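Local coordinates for YceI-like domain protein (Burkholderia cenocepacia BC7, PDB 5IXH) that is a lipocalin-like beta-barrel protein that holds the isoprenoid tail of a long polyprenyl diphosphate in its barrel and probably captures antibiotics outside the cell, at residues Gly126-Lys131 / Val152-His157; Ala79-Ser84 / Tyr94-Lys99. All blocks are in the same frame, centred on the assembly; numbering follows the deposited sequence.

Contact 1 (Gly126-Lys131 / Val152-His157). With OTP ((2E,6E,10E,14E,18E,22E,26E)-3,7,11,15,19,23,27,31-octamethyldotriaconta-2,6,10,14,18,22,26,30-octaenyl trihydrogen diphosphate), chain C.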
loop_
_atom_site.group_PDB
_atom_site.type_symbol
_atom_site.label_atom_id
_atom_site.label_comp_id
_atom_site.label_asym_id
_atom_site.label_seq_id
_atom_site.Cartn_x
_atom_site.Cartn_y
_atom_site.Cartn_z
ATOM N N GLY A 126 0.445 5.188 -7.961
ATOM C CA GLY A 126 1.822 5.164 -7.527
ATOM C C GLY A 126 2.256 3.787 -7.113
ATOM O O GLY A 126 1.439 2.874 -7.036
ATOM N N VAL A 127 3.548 3.672 -6.838
ATOM C CA VAL A 127 4.174 2.428 -6.402
ATOM C C VAL A 127 5.159 2.772 -5.314
ATOM O O VAL A 127 5.975 3.671 -5.473
ATOM C CB VAL A 127 4.913 1.723 -7.560
ATOM C CG1 VAL A 127 5.572 0.423 -7.072
ATOM C CG2 VAL A 127 3.955 1.424 -8.700
ATOM N N LEU A 128 5.041 2.084 -4.184
ATOM C CA LEU A 128 5.954 2.251 -3.068
ATOM C C LEU A 128 6.730 0.959 -2.837
ATOM O O LEU A 128 6.134 -0.042 -2.426
ATOM C CB LEU A 128 5.179 2.579 -1.796
ATOM C CG LEU A 128 6.067 2.702 -0.550
ATOM C CD1 LEU A 128 7.034 3.863 -0.642
ATOM C CD2 LEU A 128 5.180 2.815 0.680
ATOM N N PRO A 129 8.045 0.973 -3.068
ATOM C CA PRO A 129 8.823 -0.221 -2.713
ATOM C C PRO A 129 9.163 -0.214 -1.230
ATOM O O PRO A 129 9.547 0.817 -0.664
ATOM C CB PRO A 129 10.091 -0.084 -3.555
ATOM C CG PRO A 129 10.224 1.377 -3.837
ATOM C CD PRO A 129 8.841 1.977 -3.795
ATOM N N ILE A 130 8.987 -1.366 -0.595
ATOM C CA ILE A 130 9.380 -1.539 0.791
ATOM C C ILE A 130 10.155 -2.831 0.942
ATOM O O ILE A 130 10.104 -3.703 0.067
ATOM C CB ILE A 130 8.166 -1.576 1.742
ATOM C CG1 ILE A 130 7.252 -2.794 1.503
ATOM C CG2 ILE A 130 7.366 -0.252 1.644
ATOM C CD1 ILE A 130 6.298 -3.084 2.687
ATOM N N LYS A 131 10.836 -2.961 2.067
ATOM C CA LYS A 131 11.398 -4.235 2.481
ATOM C C LYS A 131 10.440 -4.857 3.487
ATOM O O LYS A 131 10.174 -4.283 4.529
ATOM C CB LYS A 131 12.756 -4.024 3.144
ATOM C CG LYS A 131 13.839 -3.571 2.193
ATOM C CD LYS A 131 15.182 -3.441 2.905
ATOM C CE LYS A 131 16.346 -3.451 1.919
ATOM N NZ LYS A 131 16.031 -2.734 0.650
ATOM N N VAL A 152 9.172 -5.732 -1.708
ATOM C CA VAL A 152 7.774 -5.860 -2.131
ATOM C C VAL A 152 7.337 -4.511 -2.676
ATOM O O VAL A 152 7.604 -3.473 -2.059
ATOM C CB VAL A 152 6.866 -6.254 -0.946
ATOM C CG1 VAL A 152 5.377 -6.239 -1.337
ATOM C CG2 VAL A 152 7.256 -7.613 -0.417
ATOM N N GLN A 153 6.656 -4.511 -3.814
ATOM C CA GLN A 153 6.146 -3.284 -4.396
ATOM C C GLN A 153 4.664 -3.137 -4.076
ATOM O O GLN A 153 3.846 -3.987 -4.442
ATOM C CB GLN A 153 6.350 -3.271 -5.908
ATOM C CG GLN A 153 7.798 -3.282 -6.327
ATOM C CD GLN A 153 7.960 -3.293 -7.829
ATOM O OE1 GLN A 153 6.993 -3.483 -8.566
ATOM N NE2 GLN A 153 9.188 -3.086 -8.294
ATOM N N ILE A 154 4.320 -2.059 -3.391
ATOM C CA ILE A 154 2.928 -1.751 -3.077
ATOM C C ILE A 154 2.398 -0.824 -4.169
ATOM O O ILE A 154 2.884 0.286 -4.333
ATOM C CB ILE A 154 2.799 -1.037 -1.713
ATOM C CG1 ILE A 154 3.373 -1.910 -0.585
ATOM C CG2 ILE A 154 1.315 -0.680 -1.459
ATOM C CD1 ILE A 154 3.466 -1.222 0.753
ATOM N N LYS A 155 1.425 -1.285 -4.929
ATOM C CA LYS A 155 0.874 -0.509 -6.033
ATOM C C LYS A 155 -0.520 -0.057 -5.680
ATOM O O LYS A 155 -1.300 -0.805 -5.115
ATOM C CB LYS A 155 0.837 -1.360 -7.303
ATOM C CG LYS A 155 2.155 -2.011 -7.663
ATOM C CD LYS A 155 2.251 -2.330 -9.154
ATOM C CE LYS A 155 1.013 -3.051 -9.684
ATOM N NZ LYS A 155 0.768 -4.348 -8.998
ATOM N N PHE A 156 -0.847 1.180 -6.018
ATOM C CA PHE A 156 -2.183 1.664 -5.766
ATOM C C PHE A 156 -2.704 2.503 -6.916
ATOM O O PHE A 156 -1.964 3.205 -7.611
ATOM C CB PHE A 156 -2.221 2.463 -4.465
ATOM C CG PHE A 156 -1.197 3.555 -4.407
ATOM C CD1 PHE A 156 -1.478 4.820 -4.888
ATOM C CD2 PHE A 156 0.067 3.299 -3.902
ATOM C CE1 PHE A 156 -0.524 5.819 -4.823
ATOM C CE2 PHE A 156 1.022 4.285 -3.844
ATOM C CZ PHE A 156 0.729 5.544 -4.317
ATOM N N HIS A 157 -4.018 2.407 -7.073
ATOM C CA HIS A 157 -4.798 3.168 -8.031
ATOM C C HIS A 157 -6.024 3.616 -7.253
ATOM O O HIS A 157 -6.924 2.807 -7.026
ATOM C CB HIS A 157 -5.195 2.281 -9.211
ATOM C CG HIS A 157 -6.114 2.941 -10.195
ATOM N ND1 HIS A 157 -5.664 3.810 -11.162
ATOM C CD2 HIS A 157 -7.449 2.810 -10.400
ATOM C CE1 HIS A 157 -6.684 4.218 -11.899
ATOM N NE2 HIS A 157 -7.780 3.626 -11.458
HETATM O O7 OTP C . 7.807 -22.917 -4.778
HETATM P P2 OTP C . 7.879 -22.054 -3.535
HETATM O O5 OTP C . 8.130 -22.924 -2.324
HETATM O O6 OTP C . 8.999 -21.046 -3.676
HETATM O O4 OTP C . 6.509 -21.276 -3.346
HETATM P P1 OTP C . 6.076 -20.522 -2.016
HETATM O O2 OTP C . 5.439 -21.500 -1.055
HETATM O O3 OTP C . 7.281 -19.876 -1.365
HETATM O O1 OTP C . 5.009 -19.417 -2.422
HETATM C C40 OTP C . 5.164 -18.054 -2.064
HETATM C C39 OTP C . 3.785 -17.460 -2.339
HETATM C C37 OTP C . 3.477 -16.139 -2.192
HETATM C C38 OTP C . 2.032 -15.763 -2.520
HETATM C C36 OTP C . 4.481 -15.064 -1.715
HETATM C C35 OTP C . 3.810 -14.230 -0.604
HETATM C C34 OTP C . 4.324 -12.779 -0.579
HETATM C C32 OTP C . 3.583 -11.820 0.075
HETATM C C33 OTP C . 2.263 -12.175 0.770
HETATM C C31 OTP C . 4.082 -10.365 0.118
HETATM C C30 OTP C . 4.034 -9.847 1.571
HETATM C C29 OTP C . 3.269 -8.521 1.501
HETATM C C27 OTP C . 3.776 -7.347 2.000
HETATM C C28 OTP C . 5.131 -7.209 2.696
HETATM C C26 OTP C . 2.890 -6.113 1.819
HETATM C C25 OTP C . 2.837 -5.269 3.099
HETATM C C24 OTP C . 1.938 -4.133 2.598
HETATM C C22 OTP C . 0.729 -3.852 3.172
HETATM C C23 OTP C . 0.172 -4.610 4.381
HETATM C C21 OTP C . -0.062 -2.701 2.555
HETATM C C20 OTP C . 0.270 -1.480 3.413
HETATM C C19 OTP C . -0.047 -0.262 2.538
HETATM C C17 OTP C . -0.797 0.792 3.013
HETATM C C18 OTP C . -1.337 0.782 4.445
HETATM C C16 OTP C . -1.107 2.019 2.138
HETATM C C15 OTP C . -0.638 1.846 0.681
HETATM C C14 OTP C . -0.650 3.233 0.018
HETATM C C12 OTP C . 0.418 4.088 0.176
HETATM C C13 OTP C . 1.672 3.721 0.978
HETATM C C11 OTP C . 0.408 5.476 -0.482
HETATM C C10 OTP C . -1.014 6.003 -0.710
HETATM C C9 OTP C . -0.816 7.487 -1.057
HETATM C C7 OTP C . -1.868 8.366 -1.072
HETATM C C8 OTP C . -3.287 7.900 -0.743
HETATM C C6 OTP C . -1.561 9.835 -1.421
HETATM C C5 OTP C . -2.589 10.378 -2.417
HETATM C C4 OTP C . -1.883 11.563 -3.104
HETATM C C2 OTP C . -2.171 12.887 -2.868
HETATM C C3 OTP C . -1.363 13.926 -3.645
HETATM C C1 OTP C . -3.246 13.356 -1.883
#
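The ring of Phe156 lies flat between the backbone of Gly126 and the isoprenoid chain of the bound octaprenyl diphosphate. On one face Gly126 CA makes a CH-pi contact, 3.8 Å from the centroid of the Phe156 ring and 28° off its normal, with Gly126 O nearer the rim. On the opposite face OTP C10 sits over the ring centre, 4.0 Å above the plane. A chi1 of 53°, which places CG between the backbone N and the carbonyl carbon, folds the Phe156 ring back across the neighbouring strand; because Gly126 has no side chain, the ring can settle against its main chain. Beyond the ring, Ile130 and Ile154 meet obliquely through their CD1 methyls, 3.9 Å apart. The same Ile154 CD1 touches OTP C24 at 3.8 Å, while Leu128 CD2 reaches OTP C13 at 3.6 Å. On the other side of the sheet, Val127 and the aliphatic part of Lys155 lie side by side, Val127 CG2 4.0 Å from Lys155 CG, and the ammonium group continues to a salt bridge with Glu23. Paired hydrogen bonds join Gly126 with Phe156, Leu128 with Ile154 and Ile130 with Val152, the Leu128 N to Ile154 O bond measuring 2.8 Å. Such regular antiparallel pairing, with apolar residues turned to a buried lipid, is characteristic of the wall of a lipocalin-like YceI barrel.

Contact 2 (Ala79-Ser84 / Tyr94-Lys99). With OTP ((2E,6E,10E,14E,18E,22E,26E)-3,7,11,15,19,23,27,31-octamethyldotriaconta-2,6,10,14,18,22,26,30-octaenyl trihydrogen diphosphate), chain C.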
loop_
_atom_site.group_PDB
_atom_site.type_symbol
_atom_site.label_atom_id
_atom_site.label_comp_id
_atom_site.label_asym_id
_atom_site.label_seq_id
_atom_site.Cartn_x
_atom_site.Cartn_y
_atom_site.Cartn_z
ATOM N N ALA A 79 -3.355 -2.205 8.442
ATOM C CA ALA A 79 -2.147 -1.458 8.083
ATOM C C ALA A 79 -2.622 -0.076 7.675
ATOM O O ALA A 79 -3.718 0.070 7.130
ATOM C CB ALA A 79 -1.432 -2.145 6.943
ATOM N N THR A 80 -1.824 0.942 7.948
ATOM C CA THR A 80 -2.245 2.323 7.713
ATOM C C THR A 80 -1.145 3.163 7.078
ATOM O O THR A 80 0.028 2.945 7.292
ATOM C CB THR A 80 -2.674 3.015 9.027
ATOM O OG1 THR A 80 -1.624 2.925 9.996
ATOM C CG2 THR A 80 -3.912 2.353 9.610
ATOM N N PHE A 81 -1.581 4.142 6.305
ATOM C CA PHE A 81 -0.742 5.223 5.832
ATOM C C PHE A 81 -1.433 6.530 6.143
ATOM O O PHE A 81 -2.618 6.685 5.839
ATOM C CB PHE A 81 -0.461 5.131 4.330
ATOM C CG PHE A 81 0.340 6.302 3.821
ATOM C CD1 PHE A 81 1.715 6.387 4.035
ATOM C CD2 PHE A 81 -0.293 7.361 3.183
ATOM C CE1 PHE A 81 2.436 7.496 3.600
ATOM C CE2 PHE A 81 0.433 8.459 2.743
ATOM C CZ PHE A 81 1.786 8.532 2.960
ATOM N N VAL A 82 -0.719 7.483 6.732
ATOM C CA VAL A 82 -1.257 8.815 6.998
ATOM C C VAL A 82 -0.215 9.830 6.517
ATOM O O VAL A 82 0.915 9.845 7.007
ATOM C CB VAL A 82 -1.550 9.014 8.523
ATOM C CG1 VAL A 82 -2.037 10.427 8.812
ATOM C CG2 VAL A 82 -2.543 7.972 9.054
ATOM N N SER A 83 -0.593 10.675 5.572
ATOM C CA SER A 83 0.338 11.659 5.043
ATOM C C SER A 83 0.645 12.736 6.052
ATOM O O SER A 83 -0.174 13.067 6.906
ATOM C CB SER A 83 -0.199 12.316 3.788
ATOM O OG SER A 83 -1.329 13.139 4.064
ATOM N N SER A 84 1.845 13.284 5.930
ATOM C CA SER A 84 2.214 14.504 6.656
ATOM C C SER A 84 2.655 15.654 5.745
ATOM O O SER A 84 2.660 16.795 6.180
ATOM C CB SER A 84 3.323 14.211 7.667
ATOM O OG SER A 84 4.508 13.784 6.994
ATOM N N TYR A 94 3.740 14.110 -7.502
ATOM C CA TYR A 94 3.860 14.640 -6.154
ATOM C C TYR A 94 4.520 13.606 -5.284
ATOM O O TYR A 94 4.103 12.451 -5.282
ATOM C CB TYR A 94 2.480 14.951 -5.586
ATOM C CG TYR A 94 1.796 15.988 -6.400
ATOM C CD1 TYR A 94 1.017 15.665 -7.504
ATOM C CD2 TYR A 94 1.991 17.336 -6.135
ATOM C CE1 TYR A 94 0.460 16.633 -8.267
ATOM C CE2 TYR A 94 1.432 18.293 -6.882
ATOM C CZ TYR A 94 0.658 17.957 -7.962
ATOM O OH TYR A 94 0.094 18.941 -8.738
ATOM N N ASN A 95 5.511 14.000 -4.504
ATOM C CA ASN A 95 6.092 13.110 -3.514
ATOM C C ASN A 95 5.306 13.258 -2.226
ATOM O O ASN A 95 5.254 14.334 -1.633
ATOM C CB ASN A 95 7.573 13.425 -3.328
ATOM C CG ASN A 95 8.409 12.956 -4.474
ATOM O OD1 ASN A 95 8.295 11.798 -4.908
ATOM N ND2 ASN A 95 9.264 13.830 -4.972
ATOM N N VAL A 96 4.620 12.199 -1.826
ATOM C CA VAL A 96 3.742 12.210 -0.671
ATOM C C VAL A 96 4.467 11.475 0.434
ATOM O O VAL A 96 4.813 10.275 0.297
ATOM C CB VAL A 96 2.394 11.550 -0.984
ATOM C CG1 VAL A 96 1.505 11.574 0.230
ATOM C CG2 VAL A 96 1.700 12.282 -2.138
ATOM N N THR A 97 4.677 12.162 1.540
ATOM C CA THR A 97 5.394 11.599 2.675
ATOM C C THR A 97 4.414 11.379 3.797
ATOM O O THR A 97 3.501 12.186 4.015
ATOM C CB THR A 97 6.560 12.522 3.080
ATOM O OG1 THR A 97 7.494 12.541 1.980
ATOM C CG2 THR A 97 7.281 12.051 4.296
ATOM N N GLY A 98 4.652 10.318 4.550
ATOM C CA GLY A 98 3.833 10.051 5.726
ATOM C C GLY A 98 4.272 8.818 6.464
ATOM O O GLY A 98 5.323 8.235 6.195
ATOM N N LYS A 99 3.445 8.414 7.426
ATOM C CA LYS A 99 3.733 7.278 8.290
ATOM C C LYS A 99 3.021 6.037 7.810
ATOM O O LYS A 99 1.781 6.047 7.711
ATOM C CB LYS A 99 3.298 7.601 9.708
ATOM C CG LYS A 99 3.791 6.570 10.688
ATOM C CD LYS A 99 3.253 6.770 12.100
ATOM C CE LYS A 99 3.766 8.030 12.714
ATOM N NZ LYS A 99 3.451 8.011 14.176
HETATM O O7 OTP C . 7.807 -22.917 -4.778
HETATM P P2 OTP C . 7.879 -22.054 -3.535
HETATM O O5 OTP C . 8.130 -22.924 -2.324
HETATM O O6 OTP C . 8.999 -21.046 -3.676
HETATM O O4 OTP C . 6.509 -21.276 -3.346
HETATM P P1 OTP C . 6.076 -20.522 -2.016
HETATM O O2 OTP C . 5.439 -21.500 -1.055
HETATM O O3 OTP C . 7.281 -19.876 -1.365
HETATM O O1 OTP C . 5.009 -19.417 -2.422
HETATM C C40 OTP C . 5.164 -18.054 -2.064
HETATM C C39 OTP C . 3.785 -17.460 -2.339
HETATM C C37 OTP C . 3.477 -16.139 -2.192
HETATM C C38 OTP C . 2.032 -15.763 -2.520
HETATM C C36 OTP C . 4.481 -15.064 -1.715
HETATM C C35 OTP C . 3.810 -14.230 -0.604
HETATM C C34 OTP C . 4.324 -12.779 -0.579
HETATM C C32 OTP C . 3.583 -11.820 0.075
HETATM C C33 OTP C . 2.263 -12.175 0.770
HETATM C C31 OTP C . 4.082 -10.365 0.118
HETATM C C30 OTP C . 4.034 -9.847 1.571
HETATM C C29 OTP C . 3.269 -8.521 1.501
HETATM C C27 OTP C . 3.776 -7.347 2.000
HETATM C C28 OTP C . 5.131 -7.209 2.696
HETATM C C26 OTP C . 2.890 -6.113 1.819
HETATM C C25 OTP C . 2.837 -5.269 3.099
HETATM C C24 OTP C . 1.938 -4.133 2.598
HETATM C C22 OTP C . 0.729 -3.852 3.172
HETATM C C23 OTP C . 0.172 -4.610 4.381
HETATM C C21 OTP C . -0.062 -2.701 2.555
HETATM C C20 OTP C . 0.270 -1.480 3.413
HETATM C C19 OTP C . -0.047 -0.262 2.538
HETATM C C17 OTP C . -0.797 0.792 3.013
HETATM C C18 OTP C . -1.337 0.782 4.445
HETATM C C16 OTP C . -1.107 2.019 2.138
HETATM C C15 OTP C . -0.638 1.846 0.681
HETATM C C14 OTP C . -0.650 3.233 0.018
HETATM C C12 OTP C . 0.418 4.088 0.176
HETATM C C13 OTP C . 1.672 3.721 0.978
HETATM C C11 OTP C . 0.408 5.476 -0.482
HETATM C C10 OTP C . -1.014 6.003 -0.710
HETATM C C9 OTP C . -0.816 7.487 -1.057
HETATM C C7 OTP C . -1.868 8.366 -1.072
HETATM C C8 OTP C . -3.287 7.900 -0.743
HETATM C C6 OTP C . -1.561 9.835 -1.421
HETATM C C5 OTP C . -2.589 10.378 -2.417
HETATM C C4 OTP C . -1.883 11.563 -3.104
HETATM C C2 OTP C . -2.171 12.887 -2.868
HETATM C C3 OTP C . -1.363 13.926 -3.645
HETATM C C1 OTP C . -3.246 13.356 -1.883
HETATM O O HOH W 1 0.416 4.839 9.887
#
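Phe81 CE1 comes within 3.6 Å of Gly98 CA, bringing the aromatic ring against the backbone of the partner strand in this antiparallel beta hairpin. The missing side chain at Gly98 permits that approach. Val96 CG1 lies at the ring's edge near its plane, 4.1 Å from Phe81 CZ, and OTP C11 lies over one face, offset toward the rim. With CG anti to the backbone N (chi1 176°), the Phe81 ring reaches along the hairpin's inner surface between protein and lipid. Both branches of Val96 take part: its CG1 also touches Ser83 CB, and Val96 CG2 packs 3.8 Å from OTP C4. At the start of segment 79-84, the backbone of Ala79 and Thr80 borders a methyl branch of the ligand, with Thr80 N 3.5 Å from OTP C18.

Behind these side chains, reciprocal backbone hydrogen bonds pair Val82 with Lys99, and Ser84 N donates to Thr97 O in a straighter bond, 169° at the hydrogen. The short strand axes make an angle of 121°, and just two residue pairs, Val82 with Lys99 and Ser83 with Gly98, form bridges here. Farther out, Phe81 also packs on Val109, Ser83 OG hydrogen-bonds Ala45 N and Thr97 OG1 pairs with Thr110 OG1, linking the hairpin to the strands flanking it in the barrel. A water bridges the two segments, donating to Lys99 O at 2.8 Å and hydrogen-bonded to Thr80 OG1 at the same distance.

From the N terminus, the chain first reaches contact 2, where strand 78-90 turns back as strand 93-102 and closes a loop of nine residues, most of them still strand, at the turn of a long hairpin. It then runs through strand 105-118 into strand 121-131. Contact 1 closes later, after a longer and mostly irregular excursion of 20 residues that returns as strand 151-160. The two closures follow in series and neither nest nor cross. The centres of contact 1 and contact 2 lie about 12 Å apart, and the two do not touch. Strand 105-118 connects them within one curled antiparallel sheet, and strand 151-160 goes on to pair with strand 10-15. Both contacts line the same isoprenoid chain along the barrel interior.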